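Long-range contacts in MerB2 (Bacillus megaterium, PDB 5C17), which probably cleaves carbon–mercury bonds as an alkylmercury lyase, and is captured here with mercury(II) and a small dithiol in its metal site: residues T106-T111 and N202-F207; V148-P153 and G189-L194. All blocks are in the same frame, centred on the assembly; numbering follows the deposited sequence.

Contact 1 of 2, residues T106-T111 and N202-F207; sequences TLELST and NELKKF
E108, L109 and T111 of helix 103-113 face N202, L204 and K205 near the end of helix 194-207, the two local axes passing 8.8 Å apart with 59° between their N-to-C directions. L204 points toward helix 103-113 and meets it through one methyl that serves two neighbours: L204 CD2 lies 3.7 Å from E108 OE2 and 4.2 Å from L109 CD2. The E108 side chain crosses that of L204 at about a right angle; its CG stands between the backbone N and the carbonyl carbon (chi1 88°), and the extended chain beyond brings one carboxylate oxygen against the leucine methyl. L109 starts out away from the other helix and only its CD2 branch turns back to touch. One turn along, T111 buries the most surface of any residue here. T111 CG2 rests against the start of segment 202-207, 3.7 Å from N202 OD1 and 3.8 Å from N202 N, while T111 OG1 is hydrogen-bonded to L198 O of helix 194-207. K205 stretches over the outer side with its chain bent at chi3 (147°), and K205 NZ makes a weak hydrogen bond of 2.9 Å to T111 O. Beside this carbonyl in the last turn of helix 103-113, the ammonium group is probably favoured by the negative end of that helix's dipole. E108 also borders the active site: the nearest atoms of its side chain and the bound dithiol are about 4 Å apart, and C102, a mercury ligand, immediately precedes helix 103-113. Behind that helix, T106, L107 and S110 pack on strand 117-122, while E203 and F207 turn the far side of helix 194-207 toward helix 5-17.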
ATOM      1  N   THR A 106       5.221   2.045   0.361  1.00  8.44           N
ATOM      2  CA  THR A 106       6.309   2.321   1.318  1.00  9.17           C
ATOM      3  C   THR A 106       6.345   3.781   1.753  1.00 10.30           C
ATOM      4  O   THR A 106       6.704   4.089   2.887  1.00 11.97           O
ATOM      5  CB  THR A 106       7.744   1.944   0.801  1.00  9.37           C
ATOM      6  OG1 THR A 106       8.144   2.748  -0.316  1.00  8.98           O
ATOM      7  CG2 THR A 106       7.845   0.472   0.460  1.00  9.46           C
ATOM      8  N   LEU A 107       6.039   4.683   0.823  1.00  9.65           N
ATOM      9  CA  LEU A 107       6.120   6.117   1.084  1.00  9.82           C
ATOM     10  C   LEU A 107       4.765   6.685   1.494  1.00 10.68           C
ATOM     11  O   LEU A 107       4.665   7.466   2.452  1.00 11.60           O
ATOM     12  CB  LEU A 107       6.691   6.825  -0.143  1.00 10.18           C
ATOM     13  CG  LEU A 107       8.189   6.538  -0.352  1.00 11.18           C
ATOM     14  CD1 LEU A 107       8.615   6.868  -1.744  1.00 12.11           C
ATOM     15  CD2 LEU A 107       9.058   7.280   0.645  1.00 12.93           C
ATOM     16  N   GLU A 108       3.703   6.294   0.802  1.00 10.99           N
ATOM     17  CA  GLU A 108       2.406   6.837   1.176  1.00 12.31           C
ATOM     18  C   GLU A 108       2.001   6.414   2.584  1.00 10.93           C
ATOM     19  O   GLU A 108       1.310   7.170   3.258  1.00 11.53           O
ATOM     20  CB  GLU A 108       1.333   6.546   0.136  1.00 17.25           C
ATOM     21  CG  GLU A 108       0.627   5.270   0.296  1.00 20.86           C
ATOM     22  CD  GLU A 108      -0.500   5.073  -0.702  1.00 23.02           C
ATOM     23  OE1 GLU A 108      -0.641   5.883  -1.640  1.00 23.60           O
ATOM     24  OE2 GLU A 108      -1.250   4.095  -0.542  1.00 24.80           O
ATOM     25  N   LEU A 109       2.446   5.247   3.042  1.00 10.66           N
ATOM     26  CA  LEU A 109       2.130   4.828   4.405  1.00 11.44           C
ATOM     27  C   LEU A 109       2.823   5.713   5.446  1.00 12.30           C
ATOM     28  O   LEU A 109       2.297   5.917   6.534  1.00 12.52           O
ATOM     29  CB  LEU A 109       2.464   3.350   4.599  1.00 10.92           C
ATOM     30  CG  LEU A 109       1.554   2.367   3.867  1.00 11.32           C
ATOM     31  CD1 LEU A 109       2.151   0.972   3.871  1.00 11.67           C
ATOM     32  CD2 LEU A 109       0.164   2.355   4.479  1.00 12.19           C
ATOM     33  N   SER A 110       4.005   6.223   5.132  1.00 12.76           N
ATOM     34  CA  SER A 110       4.695   7.136   6.036  1.00 13.86           C
ATOM     35  C   SER A 110       3.815   8.351   6.303  1.00 13.48           C
ATOM     36  O   SER A 110       3.607   8.769   7.447  1.00 14.53           O
ATOM     37  CB  SER A 110       6.039   7.575   5.440  1.00 14.82           C
ATOM     38  OG  SER A 110       6.672   8.547   6.255  1.00 16.74           O
ATOM     39  N   THR A 111       3.286   8.918   5.227  1.00 13.06           N
ATOM     40  CA  THR A 111       2.417  10.076   5.314  1.00 13.53           C
ATOM     41  C   THR A 111       1.118   9.725   6.012  1.00 13.76           C
ATOM     42  O   THR A 111       0.680  10.434   6.922  1.00 15.33           O
ATOM     43  CB  THR A 111       2.141  10.610   3.912  1.00 15.05           C
ATOM     44  OG1 THR A 111       3.396  10.953   3.325  1.00 16.69           O
ATOM     45  CG2 THR A 111       1.211  11.820   3.947  1.00 15.76           C
ATOM     46  N   ASN A 202      -1.704  11.626   1.492  1.00 12.37           N
ATOM     47  CA  ASN A 202      -2.789  12.573   1.742  1.00 12.15           C
ATOM     48  C   ASN A 202      -4.138  11.978   1.353  1.00 10.79           C
ATOM     49  O   ASN A 202      -5.112  12.053   2.110  1.00 10.94           O
ATOM     50  CB  ASN A 202      -2.593  13.860   0.927  1.00 13.69           C
ATOM     51  CG  ASN A 202      -1.456  14.730   1.436  1.00 16.36           C
ATOM     52  OD1 ASN A 202      -0.923  14.511   2.512  1.00 17.04           O
ATOM     53  ND2 ASN A 202      -1.090  15.745   0.651  1.00 18.57           N
ATOM     54  N   GLU A 203      -4.180  11.369   0.179  1.00 11.01           N
ATOM     55  CA  GLU A 203      -5.413  10.842  -0.363  0.61 11.47           C
ATOM     56  C   GLU A 203      -5.814   9.550   0.368  1.00 10.68           C
ATOM     57  O   GLU A 203      -6.993   9.286   0.564  1.00 11.09           O
ATOM     58  CB  GLU A 203      -5.273  10.633  -1.873  0.61 12.94           C
ATOM     59  CG  GLU A 203      -5.439  11.929  -2.692  0.61 13.96           C
ATOM     60  CD  GLU A 203      -4.206  12.838  -2.705  0.61 17.06           C
ATOM     61  OE1 GLU A 203      -4.358  14.005  -3.124  0.61 19.74           O
ATOM     62  OE2 GLU A 203      -3.092  12.401  -2.339  0.61 16.73           O
ATOM     63  N   LEU A 204      -4.834   8.754   0.780  1.00 10.92           N
ATOM     64  CA  LEU A 204      -5.147   7.579   1.579  1.00 11.03           C
ATOM     65  C   LEU A 204      -5.769   8.004   2.917  1.00 11.28           C
ATOM     66  O   LEU A 204      -6.729   7.400   3.383  1.00 11.47           O
ATOM     67  CB  LEU A 204      -3.899   6.747   1.825  1.00 11.55           C
ATOM     68  CG  LEU A 204      -4.095   5.469   2.644  1.00 12.82           C
ATOM     69  CD1 LEU A 204      -5.141   4.574   2.016  1.00 13.67           C
ATOM     70  CD2 LEU A 204      -2.778   4.736   2.762  1.00 14.18           C
ATOM     71  N   LYS A 205      -5.222   9.039   3.540  1.00 11.24           N
ATOM     72  CA  LYS A 205      -5.792   9.556   4.781  1.00 12.51           C
ATOM     73  C   LYS A 205      -7.231  10.022   4.606  1.00 11.49           C
ATOM     74  O   LYS A 205      -8.086   9.753   5.450  1.00 12.80           O
ATOM     75  CB  LYS A 205      -4.984  10.724   5.304  1.00 15.20           C
ATOM     76  CG  LYS A 205      -3.782  10.375   6.088  1.00 20.34           C
ATOM     77  CD  LYS A 205      -2.860  11.587   6.117  1.00 25.64           C
ATOM     78  CE  LYS A 205      -2.066  11.743   7.387  1.00 28.78           C
ATOM     79  NZ  LYS A 205      -1.015  12.810   7.215  1.00 31.54           N
ATOM     80  N   LYS A 206      -7.489  10.729   3.511  1.00 10.99           N
ATOM     81  CA  LYS A 206      -8.840  11.182   3.209  1.00 11.37           C
ATOM     82  C   LYS A 206      -9.772   9.982   3.020  1.00 10.77           C
ATOM     83  O   LYS A 206     -10.886   9.990   3.512  1.00 10.97           O
ATOM     84  CB  LYS A 206      -8.835  12.068   1.965  1.00 13.22           C
ATOM     85  CG  LYS A 206     -10.205  12.533   1.525  1.00 17.44           C
ATOM     86  CD  LYS A 206     -10.761  13.582   2.441  1.00 22.31           C
ATOM     87  CE  LYS A 206     -12.029  14.202   1.850  1.00 26.36           C
ATOM     88  NZ  LYS A 206     -11.702  15.168   0.753  1.00 28.71           N
ATOM     89  N   PHE A 207      -9.311   8.960   2.309  1.00  9.99           N
ATOM     90  CA  PHE A 207     -10.101   7.753   2.079  1.00 10.19           C
ATOM     91  C   PHE A 207     -10.521   7.081   3.387  1.00 10.96           C
ATOM     92  O   PHE A 207     -11.643   6.590   3.511  1.00 12.10           O
ATOM     93  CB  PHE A 207      -9.282   6.784   1.225  1.00 10.66           C
ATOM     94  CG  PHE A 207      -9.916   5.446   1.020  1.00 11.30           C
ATOM     95  CD1 PHE A 207     -11.037   5.290   0.216  1.00 12.42           C
ATOM     96  CD2 PHE A 207      -9.375   4.328   1.624  1.00 12.37           C
ATOM     97  CE1 PHE A 207     -11.612   4.025   0.036  1.00 14.16           C
ATOM     98  CE2 PHE A 207      -9.927   3.078   1.453  1.00 13.04           C
ATOM     99  CZ  PHE A 207     -11.045   2.915   0.652  1.00 13.53           C
TER

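Contact 2 of 2, residues V148-P153 and G189-L194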
ATOM      1  N   VAL A 148      13.562   5.824  -8.514  1.00  9.46           N
ATOM      2  CA  VAL A 148      12.268   6.292  -8.985  1.00  8.87           C
ATOM      3  C   VAL A 148      11.259   5.153  -8.860  1.00  8.77           C
ATOM      4  O   VAL A 148      11.629   4.016  -8.547  1.00  9.27           O
ATOM      5  CB  VAL A 148      12.325   6.790 -10.443  1.00  9.91           C
ATOM      6  CG1 VAL A 148      13.137   8.090 -10.545  1.00 10.89           C
ATOM      7  CG2 VAL A 148      12.894   5.699 -11.348  1.00 11.06           C
ATOM      8  N   ILE A 149       9.992   5.465  -9.096  1.00  8.78           N
ATOM      9  CA  ILE A 149       8.919   4.485  -9.050  1.00  9.09           C
ATOM     10  C   ILE A 149       8.230   4.389 -10.409  1.00  9.92           C
ATOM     11  O   ILE A 149       8.052   5.400 -11.093  1.00 11.52           O
ATOM     12  CB  ILE A 149       7.900   4.878  -7.970  1.00  9.62           C
ATOM     13  CG1 ILE A 149       8.527   4.652  -6.595  1.00 10.33           C
ATOM     14  CG2 ILE A 149       6.580   4.095  -8.108  1.00 11.46           C
ATOM     15  CD1 ILE A 149       7.716   5.204  -5.421  1.00 12.06           C
ATOM     16  N   TRP A 150       7.883   3.165 -10.792  1.00 10.40           N
ATOM     17  CA  TRP A 150       7.071   2.897 -11.960  1.00 10.53           C
ATOM     18  C   TRP A 150       5.666   2.597 -11.484  1.00 10.53           C
ATOM     19  O   TRP A 150       5.469   1.705 -10.659  1.00 10.56           O
ATOM     20  CB  TRP A 150       7.636   1.701 -12.704  1.00 12.13           C
ATOM     21  CG  TRP A 150       6.791   1.184 -13.811  1.00 12.90           C
ATOM     22  CD1 TRP A 150       5.917   0.144 -13.760  1.00 14.42           C
ATOM     23  CD2 TRP A 150       6.753   1.669 -15.149  1.00 13.49           C
ATOM     24  NE1 TRP A 150       5.327  -0.045 -14.970  1.00 15.13           N
ATOM     25  CE2 TRP A 150       5.831   0.872 -15.852  1.00 14.64           C
ATOM     26  CE3 TRP A 150       7.407   2.699 -15.823  1.00 15.74           C
ATOM     27  CZ2 TRP A 150       5.539   1.077 -17.199  1.00 17.73           C
ATOM     28  CZ3 TRP A 150       7.123   2.897 -17.157  1.00 17.79           C
ATOM     29  CH2 TRP A 150       6.196   2.088 -17.832  1.00 18.22           C
ATOM     30  N   THR A 151       4.694   3.334 -12.006  1.00 12.00           N
ATOM     31  CA  THR A 151       3.300   3.180 -11.638  1.00 13.36           C
ATOM     32  C   THR A 151       2.453   2.920 -12.879  1.00 13.43           C
ATOM     33  O   THR A 151       2.887   3.158 -14.009  1.00 14.16           O
ATOM     34  CB  THR A 151       2.787   4.410 -10.873  1.00 15.21           C
ATOM     35  OG1 THR A 151       1.497   4.119 -10.334  1.00 17.42           O
ATOM     36  CG2 THR A 151       2.709   5.623 -11.758  1.00 17.71           C
ATOM     37  N   VAL A 152       1.253   2.399 -12.652  1.00 13.60           N
ATOM     38  CA  VAL A 152       0.312   2.113 -13.720  1.00 14.28           C
ATOM     39  C   VAL A 152      -0.993   2.833 -13.431  1.00 13.55           C
ATOM     40  O   VAL A 152      -1.241   3.250 -12.300  1.00 13.66           O
ATOM     41  CB  VAL A 152       0.058   0.593 -13.881  1.00 15.44           C
ATOM     42  CG1 VAL A 152       1.341  -0.110 -14.271  1.00 17.55           C
ATOM     43  CG2 VAL A 152      -0.539  -0.032 -12.615  1.00 15.66           C
ATOM     44  N   PRO A 153      -1.858   2.964 -14.444  1.00 14.61           N
ATOM     45  CA  PRO A 153      -3.127   3.659 -14.211  1.00 15.90           C
ATOM     46  C   PRO A 153      -3.948   2.976 -13.119  1.00 15.44           C
ATOM     47  O   PRO A 153      -4.064   1.756 -13.095  1.00 16.10           O
ATOM     48  CB  PRO A 153      -3.823   3.567 -15.570  1.00 17.47           C
ATOM     49  CG  PRO A 153      -2.712   3.456 -16.546  1.00 17.58           C
ATOM     50  CD  PRO A 153      -1.675   2.626 -15.864  1.00 16.29           C
ATOM     51  N   GLY A 189       2.624   2.328 -18.408  1.00 24.45           N
ATOM     52  CA  GLY A 189       2.800   2.965 -17.116  1.00 21.58           C
ATOM     53  C   GLY A 189       3.667   4.195 -17.259  1.00 19.30           C
ATOM     54  O   GLY A 189       3.909   4.672 -18.377  1.00 20.16           O
ATOM     55  N   GLU A 190       4.146   4.711 -16.137  1.00 17.15           N
ATOM     56  CA  GLU A 190       4.995   5.885 -16.164  1.00 16.96           C
ATOM     57  C   GLU A 190       5.810   5.998 -14.887  1.00 13.68           C
ATOM     58  O   GLU A 190       5.517   5.358 -13.873  1.00 13.58           O
ATOM     59  CB  GLU A 190       4.178   7.152 -16.392  1.00 22.26           C
ATOM     60  CG  GLU A 190       3.246   7.530 -15.278  1.00 25.96           C
ATOM     61  CD  GLU A 190       2.403   8.743 -15.642  1.00 30.65           C
ATOM     62  OE1 GLU A 190       2.616   9.824 -15.050  1.00 32.31           O
ATOM     63  OE2 GLU A 190       1.537   8.624 -16.531  1.00 32.69           O
ATOM     64  N   ILE A 191       6.841   6.818 -14.968  1.00 12.74           N
ATOM     65  CA  ILE A 191       7.714   7.095 -13.850  1.00 12.40           C
ATOM     66  C   ILE A 191       7.111   8.193 -13.004  1.00 12.72           C
ATOM     67  O   ILE A 191       6.591   9.185 -13.535  1.00 13.16           O
ATOM     68  CB  ILE A 191       9.090   7.543 -14.361  1.00 13.78           C
ATOM     69  CG1 ILE A 191       9.746   6.427 -15.174  1.00 16.13           C
ATOM     70  CG2 ILE A 191      10.003   7.988 -13.225  1.00 14.43           C
ATOM     71  CD1 ILE A 191      10.156   5.230 -14.385  1.00 18.35           C
ATOM     72  N   MET A 192       7.201   8.022 -11.697  1.00 12.40           N
ATOM     73  CA  MET A 192       6.859   9.094 -10.765  1.00 13.73           C
ATOM     74  C   MET A 192       7.974   9.185  -9.724  1.00 12.39           C
ATOM     75  O   MET A 192       8.801   8.284  -9.584  1.00 12.46           O
ATOM     76  CB  MET A 192       5.490   8.891 -10.114  1.00 15.35           C
ATOM     77  CG  MET A 192       5.396   7.613  -9.303  1.00 15.72           C
ATOM     78  SD  MET A 192       3.842   7.332  -8.378  1.00 16.81           S
ATOM     79  CE  MET A 192       3.884   8.637  -7.173  1.00 18.32           C
ATOM     80  N   THR A 193       7.991  10.289  -9.002  1.00 12.10           N
ATOM     81  CA  THR A 193       9.061  10.563  -8.074  1.00 12.84           C
ATOM     82  C   THR A 193       8.698  10.094  -6.680  1.00 11.25           C
ATOM     83  O   THR A 193       7.522   9.857  -6.349  1.00 12.12           O
ATOM     84  CB  THR A 193       9.356  12.064  -7.999  1.00 13.13           C
ATOM     85  OG1 THR A 193       8.230  12.724  -7.426  1.00 14.33           O
ATOM     86  CG2 THR A 193       9.670  12.644  -9.389  1.00 14.73           C
ATOM     87  N   LEU A 194       9.715   9.994  -5.842  1.00 11.28           N
ATOM     88  CA  LEU A 194       9.488   9.609  -4.459  1.00 11.84           C
ATOM     89  C   LEU A 194       8.699  10.674  -3.703  1.00 11.81           C
ATOM     90  O   LEU A 194       7.840  10.342  -2.879  1.00 12.00           O
ATOM     91  CB  LEU A 194      10.819   9.335  -3.756  1.00 11.67           C
ATOM     92  CG  LEU A 194      11.748   8.336  -4.433  1.00 12.95           C
ATOM     93  CD1 LEU A 194      12.875   7.933  -3.507  1.00 13.41           C
ATOM     94  CD2 LEU A 194      11.010   7.115  -4.947  1.00 13.08           C
TER
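W150 lays its indole against the backbone of G189 and E190, where the chain enters strand 190-192. CB leaves on the same face of the sheet as I191, and CG lies anti to the backbone N (chi1 171°), which swings the rings toward the start of segment 189-194. At the ring fusion, CD2 faces the E190 backbone and CE2 lies nearer G189 CA. Along the six-membered ring, W150 CE3 meets I191 CD1 at 4.0 Å, near the ring plane, and sits over the E190 carbonyl; W150 CZ3 comes 3.6 Å from E190 N. CH2 touches G189 C, and W150 CZ2, at the far rim, closes to 3.3 Å from G189 CA. With no side chain in the way, this CA stands 3.2 Å above the ring plane, offset toward the rim. The backbones form an antiparallel ladder: I149–M192 and T151–E190 are hydrogen-bonded pairs and W150–I191 between them a non-hydrogen-bonded one, in a three-stranded sheet whose middle strand, 148-151, bonds to 169-171 along its other edge. T151 N to E190 O is nearly straight, at 2.9 Å. I191 CA and W150 CA add CA-H...O contacts to I149 O and E190 O. On the other face, I149 and M192 lie side by side, I149 CG2 3.9 Å from M192 CG, and T151 CG2 crosses near M192 SD. I149 CD1 reaches on to L194 CD2 at 3.8 Å. T193 N-caps helix 194-207, its hydroxyl on a backbone N of the first turn and its own N bonded to Q196 OE1. W180 of helix 174-183 meets the W150 ring edge-to-face.

Helix 194-207 joins the two contacts: strand 190-192 of contact 2 runs straight into it, and its last turns supply one half of contact 1. The other helix, 103-113, is shared as well, since I104 touches I149, T151 and M192. With centres 16 Å apart, the contacts still meet through L107 CD1, which packs on L194 O and I149 CD1. Both are partly buried. Contact 1, nearer the centre of the chain and beside the dithiol, is a sparse helix crossing with one weak hydrogen bond. Contact 2, further out, sets buried I149, W150, M192 and L194 beside exposed E190, covers more than twice the area and relies on a regular backbone ladder.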